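Local coordinates for hypothetical protein (Bacillus cereus, PDB 2O3L) that is of unknown function; this DUF1048 portion of a putative cytoplasmic protein folds as an all-helical left-handed superhelix, at residues D62-G65 and E66-S70. Residues are numbered along the deposited sequence; the frame is centred on the assembly and turned at random.
Sequences DITG and EDVAS
Thr64 meets Val68 across the short turn that joins helix 60-64 to helix 68-82, the two side chains crossing at a slant rather than lying side by side. The touch is between one branch of each: Thr64 OG1 lies 3.9 Å from Val68 CG2, a van der Waals contact. The same methyl also sits 4.1 Å from Gly65 O. That carbonyl is gripped by the threonine hydroxyl, which donates to it over 2.7 Å (Thr64 OG1 to Gly65 O), with the donor tilted 15° from the carbonyl plane. A chi1 of 63° places OG1 between the backbone N and the carbonyl carbon of Thr64, within reach of the next residue's oxygen. Gly65, the first residue to leave the helix, has positive phi, which ends the helical run. Glu66 is exposed, its bond to CB leaving away from the helix end and its chain extended beyond CG. A water donates to Asp67 O over 2.7 Å from its oxygen; it also lies unusually close to Thr64 O, so that half of a bridge between the helix ends is doubtful. Asp67, centre of an inverse gamma turn, is the N-cap: Ser70 N meets Asp67 OD1 at 3.2 Å from above the carboxylate plane. Thr64 also rests on Val20 and Phe50, and Val68 on Ile24, so both buried side chains join the neighbouring helices. The whole is a short interhelical turn, with a glycine of positive phi just past the end of one helix and an aspartate N-cap opening the next, within the left-handed superhelix of this DUF1048 protein.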
loop_
_atom_site.group_PDB
_atom_site.type_symbol
_atom_site.label_atom_id
_atom_site.label_comp_id
_atom_site.label_asym_id
_atom_site.label_seq_id
_atom_site.Cartn_x
_atom_site.Cartn_y
_atom_site.Cartn_z
ATOM N N ASP A 62 5.888 -11.122 -3.850
ATOM C CA ASP A 62 6.671 -10.806 -5.075
ATOM C C ASP A 62 6.757 -9.270 -5.270
ATOM O O ASP A 62 7.724 -8.742 -5.819
ATOM C CB ASP A 62 6.014 -11.378 -6.364
ATOM C CG ASP A 62 5.994 -12.941 -6.445
ATOM O OD1 ASP A 62 6.408 -13.602 -5.495
ATOM O OD2 ASP A 62 5.553 -13.497 -7.496
ATOM N N ILE A 63 5.681 -8.589 -4.915
ATOM C CA ILE A 63 5.614 -7.151 -5.063
ATOM C C ILE A 63 6.449 -6.463 -3.975
ATOM O O ILE A 63 7.316 -5.677 -4.277
ATOM C CB ILE A 63 4.144 -6.653 -5.060
ATOM C CG1 ILE A 63 3.349 -7.435 -6.112
ATOM C CG2 ILE A 63 4.105 -5.094 -5.269
ATOM C CD1 ILE A 63 1.920 -7.012 -6.241
ATOM N N THR A 64 6.213 -6.815 -2.718
ATOM C CA THR A 64 6.833 -6.145 -1.603
ATOM C C THR A 64 8.206 -6.652 -1.208
ATOM O O THR A 64 8.974 -5.910 -0.600
ATOM C CB THR A 64 5.937 -6.199 -0.361
ATOM O OG1 THR A 64 5.759 -7.552 0.050
ATOM C CG2 THR A 64 4.579 -5.569 -0.644
ATOM N N GLY A 65 8.539 -7.889 -1.571
ATOM C CA GLY A 65 9.632 -8.579 -0.960
ATOM C C GLY A 65 9.173 -9.012 0.413
ATOM O O GLY A 65 8.100 -8.587 0.908
ATOM N N GLU A 66 9.964 -9.870 1.044
ATOM C CA GLU A 66 9.561 -10.443 2.318
ATOM C C GLU A 66 9.632 -9.424 3.419
ATOM O O GLU A 66 8.865 -9.488 4.390
ATOM C CB GLU A 66 10.413 -11.675 2.648
ATOM C CG GLU A 66 9.928 -12.894 1.838
ATOM C CD GLU A 66 10.554 -14.216 2.278
ATOM O OE1 GLU A 66 11.585 -14.210 3.016
ATOM O OE2 GLU A 66 10.001 -15.261 1.868
ATOM N N ASP A 67 10.577 -8.494 3.288
ATOM C CA ASP A 67 10.722 -7.434 4.256
ATOM C C ASP A 67 9.766 -6.266 3.952
ATOM O O ASP A 67 10.140 -5.294 3.309
ATOM C CB ASP A 67 12.167 -6.948 4.291
ATOM C CG ASP A 67 12.430 -5.989 5.431
ATOM O OD1 ASP A 67 11.458 -5.578 6.118
ATOM O OD2 ASP A 67 13.615 -5.638 5.626
ATOM N N VAL A 68 8.543 -6.367 4.471
ATOM C CA VAL A 68 7.491 -5.390 4.204
ATOM C C VAL A 68 7.828 -4.041 4.831
ATOM O O VAL A 68 7.528 -3.008 4.259
ATOM C CB VAL A 68 6.098 -5.920 4.673
ATOM C CG1 VAL A 68 4.996 -4.869 4.520
ATOM C CG2 VAL A 68 5.759 -7.162 3.894
ATOM N N ALA A 69 8.489 -4.029 5.986
ATOM C CA ALA A 69 8.866 -2.756 6.591
ATOM C C ALA A 69 9.806 -1.979 5.684
ATOM O O ALA A 69 9.677 -0.776 5.538
ATOM C CB ALA A 69 9.524 -2.965 7.977
ATOM N N SER A 70 10.745 -2.676 5.051
ATOM C CA SER A 70 11.687 -2.016 4.189
ATOM C C SER A 70 10.993 -1.501 2.911
ATOM O O SER A 70 11.331 -0.424 2.426
ATOM C CB SER A 70 12.858 -2.937 3.890
ATOM O OG SER A 70 13.619 -2.383 2.865
HETATM O O HOH W 1 10.982 -5.563 0.726
#